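Local coordinates for protein lipoteichoic acid primase (Listeria monocytogenes, PDB 4UOP) that is the extracellular catalytic domain of a lipoteichoic acid primase, a magnesium-binding member of the sulfatase family of enzymes, at residues T73-K76 with S81-P84; I236-D241 with Y250-H255; E393-G398 with D413-F418. All blocks are in the same frame, centred on the assembly; numbering follows the deposited sequence.

Interaction 1: T73-K76 with S81-P84; sequences TNVK and SITP
Lys76 and Ser81 face each other as an antiparallel, non-hydrogen-bonded pair with their CA atoms 4.4 Å apart; the CA spacing widens to 5.7 Å at Val75 and Ile82 and stays at that value for Asn74 and Thr83. Just past the pair Ile82 N donates to Val75 O at 2.9 Å, and the CA of Ser81 adds a CA-H...O contact to the same oxygen. Water 1 donates to Val75 O and accepts from Thr83 N, at 2.7 Å from that nitrogen, linking the backbones a second time.

The next link uses a side chain. Thr83 OG1 accepts from Asn74 N at 2.9 Å with an N-H...O angle of 171°, and the hydroxyl is placed for this by a chi1 of 60°, which tucks it between its own backbone N and carbonyl carbon. Asp87 is a second hydrogen-bond partner of that hydroxyl. At the other end Lys76 and Ser81 lie on one face of the pair; the lysine chain stays extended until a bend at chi4 brings NZ to 2.8 Å from Ser81 OG. Val75 and Ile82 run side by side, pointing the same way, with their CG1 atoms 3.9 Å apart.

The arrangement is that of a small beta hairpin, strands 76-77 and 80-81, whose returning arm leads into helix 84-89 with Thr83 at the N-cap position, although its side chain makes no capping bond, within the sulfatase-family region.

Interaction 2: I236-D241 with Y250-H255; sequences IDLPSD and YFEAVH
Ile236 meets helix 246-271 through both its backbone and its side chain, and the polar part of the contact belongs to Glu252. The Ile236 amide donates to Glu252 OE1 at 3.1 Å with an N-H...O angle of 158°, reaching the oxygen on its syn side and 20° out of the carboxylate plane. The other oxygen, OE2, lies 2.7 Å from Ile236 O. Two oxygens at that distance suggest that the acid group probably holds a proton and donates it to the carbonyl oxygen; the buried setting would favour such a neutral form. A bend at chi2 turns the acid back toward the loop, where it spans the N and O of a single residue.

Aliphatic carbons also pack against the carboxyl oxygens. Ile236 CB is 3.5 Å from OE1, while Leu238, pointing against Glu252, brings its CG to 3.4 Å from OE2. The carboxyl group is thus flanked by aliphatic carbon from both loop residues.

The third element is a CH-pi contact. Ile236 CD1 stands over the centre of the His255 imidazole, 3.6 Å from the centroid and only 7° off the ring normal. The ring has polar partners as well: its ND1 is probably hydrogen-bonded to Ile82 O, and its NE2 makes a weak hydrogen bond to Glu235.

Glu252 and His255, three residues apart, lie on neighbouring turns of one helical face. This is loop-on-helix packing, in which the connection leading from strand 214-219 to helix 246-271 folds back onto that helix within the sulfatase-family region.

Interaction 3: E393-G398 with D413-F418; sequences ESFETG and DVKKRF
Phe395 is the centre of the contact, inserting its ring among Val414, Lys415 and Phe418 of helix 412-433. The tight part lies over one face of that ring: Lys415 CD is 3.6 Å from the centroid and 10° off the normal, a CH-pi contact made by the aliphatic part of the lysine. Lys415 CA comes to 3.5 Å from Phe395 CZ, so the far end of the ring rests directly on the helix backbone. With CG anti to its backbone N (chi1 170°), the phenylalanine reaches away from its own turn and toward the helix.

Phe418 packs against Phe395 with the two planes at 38°, an oblique pairing with centroids 5.3 Å apart. Its own face receives Phe395 CD1 and, more loosely, Phe395 CB at 4.2 Å from the centroid. Val414 adds an apolar contact through CG1, which is 4.0 Å from Phe395 CE1. Tyr389 of strand 387-390 also meets the Phe395 ring.

Phe395 opens a type I beta turn, closed by the bond from Gly398 N to Phe395 O, in the connection between antiparallel strands 387-390 and 399-402. The contact therefore packs a hairpin loop of the five-stranded sheet onto the helix that follows its last strand, 407-408.

The polar margin is much looser. Lys415 bends at chi2 and chi4; its NZ is 5.8 Å from the Phe395 centroid, at most a weak cation-pi attraction, and is engaged by a salt bridge to Asp419. Glu396 OE2 remains 5.5 Å from Lys415 NZ, too far for direct pairing. Within the turn, the exposed Thr397 shares a hydrogen bond with Ser394, OG1 to OG at 3.0 Å, on the side turned away from the helix.

In the fold
Following the chain from the N terminus, interaction 1 closes a short hairpin between strand 59-65 and helix 84-89. Interaction 2 then closes the end of the connection from strand 214-219 and the first turn of helix 246-271. Interaction 3 closes last, spanning strands 399-402 and 407-408 before helix 412-433. The three loops are in series, with none enclosing or crossing another. Interactions 1 and 2 nevertheless meet in space, their centres 11 Å apart: Val254 packs on Ile82 and Thr83, tying the hairpin to helix 246-271. Interaction 3 stands apart, its centre about 38 Å from that of interaction 1, and joins the five-stranded antiparallel sheet to the C-terminal helix.

Interaction 1: T73-K76 with S81-P84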
loop_
_atom_site.group_PDB
_atom_site.type_symbol
_atom_site.label_atom_id
_atom_site.label_comp_id
_atom_site.label_asym_id
_atom_site.label_seq_id
_atom_site.Cartn_x
_atom_site.Cartn_y
_atom_site.Cartn_z
ATOM N N THR B 73 6.408 -22.611 13.617
ATOM C CA THR B 73 7.649 -22.948 14.275
ATOM C C THR B 73 7.327 -23.962 15.350
ATOM O O THR B 73 6.164 -24.141 15.713
ATOM C CB THR B 73 8.339 -21.732 14.913
ATOM O OG1 THR B 73 7.515 -21.215 15.961
ATOM C CG2 THR B 73 8.615 -20.652 13.875
ATOM N N ASN B 74 8.354 -24.645 15.853
ATOM C CA ASN B 74 8.163 -25.720 16.829
ATOM C C ASN B 74 7.163 -26.763 16.326
ATOM O O ASN B 74 6.273 -27.218 17.054
ATOM C CB ASN B 74 7.761 -25.149 18.202
ATOM C CG ASN B 74 8.347 -25.952 19.358
ATOM O OD1 ASN B 74 8.533 -27.164 19.253
ATOM N ND2 ASN B 74 8.661 -25.273 20.462
ATOM N N VAL B 75 7.324 -27.117 15.059
ATOM C CA VAL B 75 6.497 -28.092 14.364
ATOM C C VAL B 75 7.366 -29.309 14.078
ATOM O O VAL B 75 8.559 -29.172 13.833
ATOM C CB VAL B 75 5.956 -27.477 13.042
ATOM C CG1 VAL B 75 5.606 -28.541 12.013
ATOM C CG2 VAL B 75 4.744 -26.592 13.334
ATOM N N LYS B 76 6.764 -30.496 14.137
ATOM C CA LYS B 76 7.436 -31.734 13.741
ATOM C C LYS B 76 6.678 -32.364 12.581
ATOM O O LYS B 76 5.454 -32.471 12.631
ATOM C CB LYS B 76 7.475 -32.724 14.900
ATOM C CG LYS B 76 8.531 -32.431 15.939
ATOM C CD LYS B 76 8.488 -33.471 17.046
ATOM C CE LYS B 76 9.563 -33.216 18.086
ATOM N NZ LYS B 76 10.937 -33.347 17.527
ATOM N N SER B 81 11.933 -32.252 13.414
ATOM C CA SER B 81 11.729 -30.876 13.869
ATOM C C SER B 81 12.050 -29.901 12.757
ATOM O O SER B 81 13.102 -29.997 12.126
ATOM C CB SER B 81 12.613 -30.561 15.073
ATOM O OG SER B 81 12.148 -31.245 16.214
ATOM N N ILE B 82 11.167 -28.939 12.538
ATOM C CA ILE B 82 11.389 -27.938 11.504
ATOM C C ILE B 82 12.336 -26.848 12.003
ATOM O O ILE B 82 13.220 -26.420 11.264
ATOM C CB ILE B 82 10.057 -27.321 11.028
ATOM C CG1 ILE B 82 9.159 -28.409 10.419
ATOM C CG2 ILE B 82 10.285 -26.197 10.020
ATOM C CD1 ILE B 82 9.752 -29.125 9.221
ATOM N N THR B 83 12.146 -26.390 13.245
ATOM C CA THR B 83 12.990 -25.345 13.812
ATOM C C THR B 83 13.632 -25.782 15.126
ATOM O O THR B 83 13.392 -25.162 16.160
ATOM C CB THR B 83 12.190 -24.035 14.069
ATOM O OG1 THR B 83 11.128 -24.289 14.985
ATOM C CG2 THR B 83 11.614 -23.466 12.782
ATOM N N PRO B 84 14.478 -26.822 15.095
ATOM C CA PRO B 84 15.131 -27.261 16.330
ATOM C C PRO B 84 16.019 -26.198 17.008
ATOM O O PRO B 84 16.097 -26.192 18.223
ATOM C CB PRO B 84 15.959 -28.481 15.897
ATOM C CG PRO B 84 16.165 -28.294 14.432
ATOM C CD PRO B 84 14.949 -27.580 13.923
HETATM O O HOH W 1 10.423 -27.339 15.125
#

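Interaction 2: I236-D241 with Y250-H255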
loop_
_atom_site.group_PDB
_atom_site.type_symbol
_atom_site.label_atom_id
_atom_site.label_comp_id
_atom_site.label_asym_id
_atom_site.label_seq_id
_atom_site.Cartn_x
_atom_site.Cartn_y
_atom_site.Cartn_z
ATOM N N ILE B 236 14.360 -32.332 5.153
ATOM C CA ILE B 236 13.094 -32.878 5.619
ATOM C C ILE B 236 12.538 -33.833 4.563
ATOM O O ILE B 236 12.365 -33.451 3.409
ATOM C CB ILE B 236 12.076 -31.748 5.896
ATOM C CG1 ILE B 236 12.665 -30.720 6.874
ATOM C CG2 ILE B 236 10.764 -32.304 6.432
ATOM C CD1 ILE B 236 13.121 -31.292 8.198
ATOM N N ASP B 237 12.293 -35.078 4.953
ATOM C CA ASP B 237 11.577 -36.017 4.089
ATOM C C ASP B 237 10.079 -35.710 4.221
ATOM O O ASP B 237 9.474 -35.983 5.255
ATOM C CB ASP B 237 11.885 -37.468 4.479
ATOM C CG ASP B 237 11.087 -38.484 3.660
ATOM O OD1 ASP B 237 10.883 -38.264 2.442
ATOM O OD2 ASP B 237 10.664 -39.511 4.244
ATOM N N LEU B 238 9.507 -35.123 3.177
ATOM C CA LEU B 238 8.149 -34.581 3.246
ATOM C C LEU B 238 7.109 -35.657 2.933
ATOM O O LEU B 238 7.313 -36.439 2.006
ATOM C CB LEU B 238 7.975 -33.450 2.239
ATOM C CG LEU B 238 8.680 -32.123 2.515
ATOM C CD1 LEU B 238 8.532 -31.208 1.319
ATOM C CD2 LEU B 238 8.111 -31.459 3.749
ATOM N N PRO B 239 5.999 -35.681 3.679
ATOM C CA PRO B 239 4.866 -36.541 3.265
ATOM C C PRO B 239 4.213 -36.047 1.973
ATOM O O PRO B 239 4.398 -34.889 1.591
ATOM C CB PRO B 239 3.903 -36.464 4.437
ATOM C CG PRO B 239 4.288 -35.251 5.218
ATOM C CD PRO B 239 5.742 -34.996 4.962
ATOM N N SER B 240 3.449 -36.910 1.305
ATOM C CA SER B 240 2.958 -36.593 -0.041
ATOM C C SER B 240 1.980 -35.424 -0.075
ATOM O O SER B 240 1.825 -34.772 -1.113
ATOM C CB SER B 240 2.313 -37.830 -0.687
ATOM O OG SER B 240 1.077 -38.132 -0.059
ATOM N N ASP B 241 1.317 -35.144 1.043
ATOM C CA ASP B 241 0.451 -33.979 1.077
ATOM C C ASP B 241 1.217 -32.658 1.271
ATOM O O ASP B 241 0.596 -31.603 1.252
ATOM C CB ASP B 241 -0.690 -34.140 2.074
ATOM C CG ASP B 241 -0.251 -34.193 3.515
ATOM O OD1 ASP B 241 0.937 -34.000 3.840
ATOM O OD2 ASP B 241 -1.133 -34.474 4.347
ATOM N N TYR B 250 8.212 -24.281 1.901
ATOM C CA TYR B 250 8.366 -23.360 3.027
ATOM C C TYR B 250 9.047 -24.064 4.179
ATOM O O TYR B 250 10.022 -23.564 4.713
ATOM C CB TYR B 250 7.013 -22.824 3.467
ATOM C CG TYR B 250 7.074 -21.935 4.680
ATOM C CD1 TYR B 250 7.479 -20.604 4.572
ATOM C CD2 TYR B 250 6.734 -22.418 5.922
ATOM C CE1 TYR B 250 7.531 -19.778 5.678
ATOM C CE2 TYR B 250 6.782 -21.603 7.037
ATOM C CZ TYR B 250 7.170 -20.283 6.904
ATOM O OH TYR B 250 7.219 -19.491 8.025
ATOM N N PHE B 251 8.582 -25.262 4.515
ATOM C CA PHE B 251 9.193 -26.028 5.601
ATOM C C PHE B 251 10.664 -26.402 5.350
ATOM O O PHE B 251 11.478 -26.360 6.276
ATOM C CB PHE B 251 8.392 -27.297 5.908
ATOM C CG PHE B 251 7.124 -27.076 6.698
ATOM C CD1 PHE B 251 7.042 -26.142 7.728
ATOM C CD2 PHE B 251 6.008 -27.855 6.429
ATOM C CE1 PHE B 251 5.874 -25.987 8.445
ATOM C CE2 PHE B 251 4.835 -27.691 7.136
ATOM C CZ PHE B 251 4.762 -26.754 8.144
ATOM N N GLU B 252 11.022 -26.776 4.119
ATOM C CA GLU B 252 12.429 -27.047 3.796
ATOM C C GLU B 252 13.283 -25.781 3.976
ATOM O O GLU B 252 14.401 -25.841 4.478
ATOM C CB GLU B 252 12.615 -27.517 2.355
ATOM C CG GLU B 252 11.866 -28.781 1.994
ATOM C CD GLU B 252 12.499 -30.058 2.525
ATOM O OE1 GLU B 252 13.551 -30.023 3.219
ATOM O OE2 GLU B 252 11.922 -31.122 2.211
ATOM N N ALA B 253 12.749 -24.647 3.546
ATOM C CA ALA B 253 13.499 -23.386 3.578
ATOM C C ALA B 253 13.663 -22.879 4.999
ATOM O O ALA B 253 14.752 -22.436 5.375
ATOM C CB ALA B 253 12.825 -22.333 2.732
ATOM N N VAL B 254 12.598 -22.949 5.781
ATOM C CA VAL B 254 12.667 -22.544 7.190
ATOM C C VAL B 254 13.631 -23.459 7.956
ATOM O O VAL B 254 14.411 -22.993 8.776
ATOM C CB VAL B 254 11.268 -22.533 7.821
ATOM C CG1 VAL B 254 11.347 -22.486 9.336
ATOM C CG2 VAL B 254 10.473 -21.353 7.268
ATOM N N HIS B 255 13.605 -24.761 7.651
ATOM C CA HIS B 255 14.496 -25.696 8.293
ATOM C C HIS B 255 15.948 -25.383 7.949
ATOM O O HIS B 255 16.805 -25.428 8.810
ATOM C CB HIS B 255 14.158 -27.138 7.902
ATOM C CG HIS B 255 15.058 -28.149 8.530
ATOM N ND1 HIS B 255 14.948 -28.520 9.851
ATOM C CD2 HIS B 255 16.106 -28.842 8.029
ATOM C CE1 HIS B 255 15.872 -29.426 10.125
ATOM N NE2 HIS B 255 16.590 -29.632 9.039
#

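Interaction 3: E393-G398 with D413-F418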
loop_
_atom_site.group_PDB
_atom_site.type_symbol
_atom_site.label_atom_id
_atom_site.label_comp_id
_atom_site.label_asym_id
_atom_site.label_seq_id
_atom_site.Cartn_x
_atom_site.Cartn_y
_atom_site.Cartn_z
ATOM N N GLU B 393 -17.179 0.315 9.589
ATOM C CA GLU B 393 -17.549 1.668 9.147
ATOM C C GLU B 393 -17.278 2.676 10.251
ATOM O O GLU B 393 -17.047 3.849 9.989
ATOM C CB GLU B 393 -19.037 1.748 8.767
ATOM C CG GLU B 393 -19.516 0.681 7.791
ATOM C CD GLU B 393 -20.223 -0.485 8.465
ATOM O OE1 GLU B 393 -21.084 -0.243 9.342
ATOM O OE2 GLU B 393 -19.932 -1.647 8.104
ATOM N N SER B 394 -17.327 2.199 11.488
ATOM C CA SER B 394 -17.134 3.019 12.665
ATOM C C SER B 394 -16.611 2.123 13.773
ATOM O O SER B 394 -16.501 0.909 13.601
ATOM C CB SER B 394 -18.470 3.622 13.108
ATOM O OG SER B 394 -19.353 2.614 13.585
ATOM N N PHE B 395 -16.298 2.718 14.913
ATOM C CA PHE B 395 -15.896 1.937 16.063
ATOM C C PHE B 395 -16.995 0.964 16.469
ATOM O O PHE B 395 -16.740 -0.223 16.692
ATOM C CB PHE B 395 -15.577 2.826 17.260
ATOM C CG PHE B 395 -15.381 2.049 18.525
ATOM C CD1 PHE B 395 -14.231 1.296 18.705
ATOM C CD2 PHE B 395 -16.365 2.014 19.505
ATOM C CE1 PHE B 395 -14.044 0.555 19.855
ATOM C CE2 PHE B 395 -16.187 1.265 20.658
ATOM C CZ PHE B 395 -15.025 0.532 20.834
ATOM N N GLU B 396 -18.226 1.469 16.526
ATOM C CA GLU B 396 -19.355 0.730 17.092
ATOM C C GLU B 396 -19.753 -0.478 16.251
ATOM O O GLU B 396 -20.319 -1.434 16.770
ATOM C CB GLU B 396 -20.564 1.662 17.284
ATOM C CG GLU B 396 -20.340 2.783 18.294
ATOM C CD GLU B 396 -19.463 3.929 17.787
ATOM O OE1 GLU B 396 -19.112 3.969 16.583
ATOM O OE2 GLU B 396 -19.106 4.803 18.608
ATOM N N THR B 397 -19.459 -0.434 14.954
ATOM C CA THR B 397 -19.770 -1.536 14.039
ATOM C C THR B 397 -18.596 -2.502 13.866
ATOM O O THR B 397 -18.672 -3.452 13.076
ATOM C CB THR B 397 -20.169 -1.003 12.654
ATOM O OG1 THR B 397 -19.191 -0.059 12.209
ATOM C CG2 THR B 397 -21.548 -0.332 12.718
ATOM N N GLY B 398 -17.511 -2.257 14.591
ATOM C CA GLY B 398 -16.363 -3.162 14.584
ATOM C C GLY B 398 -16.581 -4.343 15.511
ATOM O O GLY B 398 -17.697 -4.575 15.985
ATOM N N ASP B 413 -12.635 0.645 27.679
ATOM C CA ASP B 413 -11.218 0.350 27.457
ATOM C C ASP B 413 -10.930 -0.072 26.014
ATOM O O ASP B 413 -9.872 0.240 25.483
ATOM C CB ASP B 413 -10.716 -0.727 28.434
ATOM C CG ASP B 413 -10.283 -0.148 29.788
ATOM O OD1 ASP B 413 -10.299 1.090 29.965
ATOM O OD2 ASP B 413 -9.912 -0.940 30.681
ATOM N N VAL B 414 -11.869 -0.768 25.384
ATOM C CA VAL B 414 -11.704 -1.167 23.979
ATOM C C VAL B 414 -11.715 0.086 23.110
ATOM O O VAL B 414 -10.947 0.208 22.159
ATOM C CB VAL B 414 -12.794 -2.163 23.529
ATOM C CG1 VAL B 414 -12.670 -2.493 22.047
ATOM C CG2 VAL B 414 -12.720 -3.439 24.356
ATOM N N LYS B 415 -12.591 1.024 23.467
ATOM C CA LYS B 415 -12.706 2.293 22.768
ATOM C C LYS B 415 -11.463 3.160 22.952
ATOM O O LYS B 415 -10.988 3.787 22.004
ATOM C CB LYS B 415 -13.957 3.036 23.268
ATOM C CG LYS B 415 -14.185 4.417 22.684
ATOM C CD LYS B 415 -14.200 4.410 21.166
ATOM C CE LYS B 415 -15.081 5.525 20.608
ATOM N NZ LYS B 415 -14.741 6.862 21.169
ATOM N N LYS B 416 -10.946 3.211 24.170
ATOM C CA LYS B 416 -9.750 4.005 24.445
ATOM C C LYS B 416 -8.542 3.542 23.620
ATOM O O LYS B 416 -7.796 4.370 23.107
ATOM C CB LYS B 416 -9.413 3.993 25.932
ATOM C CG LYS B 416 -10.237 4.996 26.716
ATOM C CD LYS B 416 -10.142 4.769 28.214
ATOM C CE LYS B 416 -11.160 5.623 28.957
ATOM N NZ LYS B 416 -11.083 5.389 30.426
ATOM N N ARG B 417 -8.362 2.230 23.486
ATOM C CA ARG B 417 -7.245 1.709 22.696
ATOM C C ARG B 417 -7.431 1.947 21.205
ATOM O O ARG B 417 -6.451 2.153 20.497
ATOM C CB ARG B 417 -7.017 0.223 22.972
ATOM C CG ARG B 417 -6.411 -0.041 24.335
ATOM C CD ARG B 417 -6.008 -1.494 24.490
ATOM N NE ARG B 417 -5.658 -1.801 25.871
ATOM C CZ ARG B 417 -6.459 -2.382 26.766
ATOM N NH1 ARG B 417 -7.697 -2.770 26.457
ATOM N NH2 ARG B 417 -6.006 -2.586 27.999
ATOM N N PHE B 418 -8.677 1.906 20.732
ATOM C CA PHE B 418 -8.971 2.233 19.340
ATOM C C PHE B 418 -8.621 3.686 19.043
ATOM O O PHE B 418 -7.939 3.989 18.060
ATOM C CB PHE B 418 -10.446 1.962 19.025
ATOM C CG PHE B 418 -10.941 2.662 17.794
ATOM C CD1 PHE B 418 -10.646 2.172 16.533
ATOM C CD2 PHE B 418 -11.710 3.819 17.904
ATOM C CE1 PHE B 418 -11.109 2.815 15.400
ATOM C CE2 PHE B 418 -12.173 4.466 16.778
ATOM C CZ PHE B 418 -11.875 3.962 15.522
#